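Local structure of beta-glucoside kinase (Listeria monocytogenes, 4HTL) at residues 7-10 and 15-18; 231-234 and 240-243. The protein phosphorylates cellobiose with ATP to give cellobiose-6'-phosphate and may also act as a transcriptional regulator of the cellobiose-PTS operon. All blocks are in the same frame, centred on the assembly; numbering follows the deposited sequence.

Contact 1 (7-10 and 15-18)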
# COMPACT_ATOMS: atom_id res chain seq x y z
N ALA A 7 7.63 9.36 -30.93
CA ALA A 7 8.72 10.03 -30.21
C ALA A 7 8.50 9.85 -28.71
O ALA A 7 7.50 10.31 -28.17
CB ALA A 7 8.77 11.51 -30.56
N ALA A 8 9.44 9.17 -28.06
CA ALA A 8 9.36 8.89 -26.63
C ALA A 8 10.43 9.67 -25.89
O ALA A 8 11.60 9.76 -26.33
CB ALA A 8 9.52 7.37 -26.35
N PHE A 9 10.04 10.20 -24.74
CA PHE A 9 10.93 10.90 -23.87
C PHE A 9 10.87 10.36 -22.46
O PHE A 9 9.80 10.22 -21.89
CB PHE A 9 10.57 12.40 -23.80
CG PHE A 9 10.67 13.10 -25.12
CD1 PHE A 9 11.90 13.51 -25.59
CD2 PHE A 9 9.55 13.31 -25.91
CE1 PHE A 9 12.02 14.13 -26.82
CE2 PHE A 9 9.66 13.93 -27.15
CZ PHE A 9 10.90 14.33 -27.61
N ASP A 10 12.04 10.16 -21.87
CA ASP A 10 12.14 9.72 -20.49
C ASP A 10 13.02 10.68 -19.74
O ASP A 10 14.25 10.70 -19.93
CB ASP A 10 12.72 8.31 -20.43
CG ASP A 10 12.89 7.80 -19.01
OD1 ASP A 10 12.16 8.23 -18.05
OD2 ASP A 10 13.74 6.94 -18.86
N ALA A 15 19.87 12.70 -16.99
CA ALA A 15 19.84 12.61 -18.44
C ALA A 15 18.40 12.60 -18.94
O ALA A 15 17.48 12.18 -18.23
CB ALA A 15 20.55 11.35 -18.93
N LEU A 16 18.22 13.09 -20.15
CA LEU A 16 16.97 12.99 -20.86
C LEU A 16 17.21 11.96 -21.94
O LEU A 16 18.11 12.15 -22.78
CB LEU A 16 16.59 14.33 -21.52
CG LEU A 16 15.36 14.33 -22.44
CD1 LEU A 16 14.04 14.02 -21.69
CD2 LEU A 16 15.23 15.64 -23.19
N LYS A 17 16.47 10.85 -21.88
CA LYS A 17 16.54 9.86 -22.93
C LYS A 17 15.41 10.08 -23.93
O LYS A 17 14.30 10.46 -23.56
CB LYS A 17 16.44 8.47 -22.32
CG LYS A 17 17.61 8.09 -21.41
CD LYS A 17 17.33 6.75 -20.73
CE LYS A 17 18.51 6.24 -19.91
NZ LYS A 17 18.09 5.23 -18.90
N MSE A 18 15.70 9.82 -25.21
CA MSE A 18 14.77 10.10 -26.28
C MSE A 18 14.88 8.96 -27.28
O MSE A 18 15.97 8.39 -27.49
CB MSE A 18 15.11 11.44 -26.95
CG MSE A 18 15.48 12.55 -26.00
SE MSE A 18 16.10 14.19 -26.89
CE MSE A 18 17.67 14.36 -25.88
O HOH W 1 16.39 9.29 -18.23

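Contact 2 (231-234 and 240-243)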
# COMPACT_ATOMS: atom_id res chain seq x y z
N ASN A 231 6.65 -4.31 4.84
CA ASN A 231 5.48 -3.45 4.80
C ASN A 231 4.69 -3.67 3.49
O ASN A 231 3.44 -3.76 3.48
CB ASN A 231 5.84 -1.97 4.85
CG ASN A 231 6.26 -1.47 6.24
OD1 ASN A 231 5.97 -2.10 7.25
ND2 ASN A 231 6.86 -0.25 6.27
N LEU A 232 5.40 -3.62 2.36
CA LEU A 232 4.75 -3.76 1.06
C LEU A 232 4.03 -5.10 0.88
O LEU A 232 2.95 -5.17 0.27
CB LEU A 232 5.77 -3.56 -0.07
CG LEU A 232 6.34 -2.16 -0.28
CD1 LEU A 232 7.51 -2.18 -1.25
CD2 LEU A 232 5.32 -1.06 -0.56
N ILE A 233 4.68 -6.16 1.32
CA ILE A 233 4.15 -7.52 1.21
C ILE A 233 2.81 -7.63 1.95
O ILE A 233 1.82 -8.03 1.38
CB ILE A 233 5.17 -8.55 1.73
CG1 ILE A 233 6.31 -8.67 0.70
CG2 ILE A 233 4.53 -9.91 2.04
CD1 ILE A 233 7.54 -9.34 1.25
N TYR A 234 2.78 -7.12 3.18
CA TYR A 234 1.56 -7.22 4.00
C TYR A 234 0.45 -6.28 3.51
O TYR A 234 -0.72 -6.59 3.57
CB TYR A 234 1.91 -7.05 5.50
CG TYR A 234 2.51 -8.35 6.03
CD1 TYR A 234 3.86 -8.56 6.07
CD2 TYR A 234 1.70 -9.35 6.49
CE1 TYR A 234 4.38 -9.76 6.52
CE2 TYR A 234 2.19 -10.55 6.91
CZ TYR A 234 3.55 -10.75 6.97
OH TYR A 234 4.07 -11.96 7.34
N HIS A 240 4.77 -10.72 -6.79
CA HIS A 240 6.14 -10.41 -7.22
C HIS A 240 6.46 -8.97 -6.87
O HIS A 240 5.60 -8.09 -7.01
CB HIS A 240 6.32 -10.54 -8.74
CG HIS A 240 6.19 -11.93 -9.26
ND1 HIS A 240 5.01 -12.61 -9.23
CD2 HIS A 240 7.12 -12.77 -9.85
CE1 HIS A 240 5.19 -13.81 -9.78
NE2 HIS A 240 6.48 -13.92 -10.15
N ILE A 241 7.68 -8.74 -6.41
CA ILE A 241 8.23 -7.39 -6.32
C ILE A 241 9.50 -7.37 -7.14
O ILE A 241 10.46 -8.11 -6.85
CB ILE A 241 8.53 -6.96 -4.87
CG1 ILE A 241 7.23 -7.04 -4.01
CG2 ILE A 241 9.14 -5.54 -4.81
CD1 ILE A 241 7.43 -6.72 -2.54
N PHE A 242 9.50 -6.53 -8.14
CA PHE A 242 10.64 -6.37 -9.03
C PHE A 242 11.50 -5.21 -8.56
O PHE A 242 11.01 -4.07 -8.44
CB PHE A 242 10.20 -6.17 -10.48
CG PHE A 242 9.36 -7.32 -11.01
CD1 PHE A 242 9.87 -8.59 -11.08
CD2 PHE A 242 8.02 -7.14 -11.36
CE1 PHE A 242 9.12 -9.65 -11.51
CE2 PHE A 242 7.27 -8.19 -11.82
CZ PHE A 242 7.80 -9.44 -11.88
N ILE A 243 12.78 -5.49 -8.34
CA ILE A 243 13.65 -4.48 -7.76
C ILE A 243 14.69 -4.06 -8.78
O ILE A 243 15.30 -4.91 -9.44
CB ILE A 243 14.35 -4.96 -6.48
CG1 ILE A 243 13.34 -5.58 -5.45
CG2 ILE A 243 15.12 -3.75 -5.86
CD1 ILE A 243 13.94 -6.17 -4.16

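Contact 1 (7-10 and 15-18)
Phe9 and Met18 face each other as an antiparallel non-hydrogen-bonded pair, their side chains crossing at a slant on the same face of the sheet. Met18 is a selenomethionine; its CG comes within 3.7 Å of Phe9 CD1, and beyond it the selenium passes along the ring edge, with Met18 SE 5.4 Å from the centroid of the Phe9 ring, a Met-aromatic contact. A chi1 of -42° sets Met18 CG beside its backbone N and against the CD1-CE1 side of the Phe9 ring; the bend at chi3 then leads the methyl end away from strand 7-10. Leu16 CD1 rests on the Asp10 carbonyl, 3.8 Å from Asp10 O, with Phe9 CB its farther neighbour. Helix 40-52 packs over this apolar face, with Met47 against Phe9 and Phe50 against Met18.

Asp10 and Lys17 occupy the other face, side by side and pointing the same way. Their backbones form the hydrogen-bonded pair: Asp10 N donates to Lys17 O at 2.8 Å. Lys17 N returns a bond to Asp10 O at 3.0 Å. Asp10 O also accepts a bond from a water that donates to Ala15 O as well, so one molecule bridges the strands where they lead into the turn. The charged ends do not pair: Asp10 OD2 stays 4.7 Å from Lys17 NZ. Instead, Asp10 OD1 is hydrogen-bonded to Ser63 OG, and Lys17 NZ to Asn278 O. Next to the apolar pair, Met18 CA sends a CH...O contact to Ala8 O at 3.2 Å.

The whole is a beta hairpin at the start of an ASKHA-type sugar kinase fold; Ala8, Phe9 and Asp10 probably form part of the ATP-binding site, consistent with the phosphate-binding hairpin at the start of actin-like ATPase domains.

Contact 2 (231-234 and 240-243)
Ile241 places CG1 beside its backbone N (chi1 -57°) and extends CD1 beyond it (chi2 176°), which carries the terminal methyl from the strand to the helix. On helix 231-234, Ile233 uses the same kind of rotamer, with CG1 beside the backbone N and CG2 anti to it, and this brings the CG1 branch round to the strand although the CB bond does not aim there. The two isoleucine side chains cross at about a right angle, and Ile241 CD1 meets Ile233 CG1 at 3.9 Å. Leu232 adds a second, looser touch from the preceding residue of the helix: its CB, directed at the strand, lies 4.3 Å from Ile241 CD1. One methyl group therefore serves both helix residues, while the backbones remain well apart, with 8.6 Å between the CA atoms of Ile233 and Ile241.

Further apolar neighbours flank it: Leu232 also rests on Leu127 of strand 126-131 and on Leu235 of the second subunit, and Ile233 reaches Met261 of helix 253-261. Through Leu232, helix 212-236 thus touches both the sheet and the dimer partner, on which Tyr234 also stacks its ring, against Tyr158 of the second subunit.

No hydrogen bond or charge pair spans the two segments, and all three touching residues are buried. With no polar pair to fix a direction, the contact rests on van der Waals packing and the exclusion of water, with a modest 97 Å² buried between the two segments.

From the N terminus, contact 1 comes first: strand 6-11 turns back through three residues into strand 15-21, closing a short hairpin within the sheet that also holds strands 27-34, 59-64 and 101-105. The chain then runs on to the second mixed sheet before contact 2 opens. There, only five residues separate the helical segment 231-234 from strand segment 240-243. The two loops follow in series, neither nested nor crossed. They lie on opposite sides of the chain's centre, with centres 28 Å apart and nearest atoms about 14 Å apart: contact 1 pairs two strands of the N-terminal sheet, and contact 2 seats helix 212-236 on the sheet that holds strands 126-131, 240-244 and 270-273.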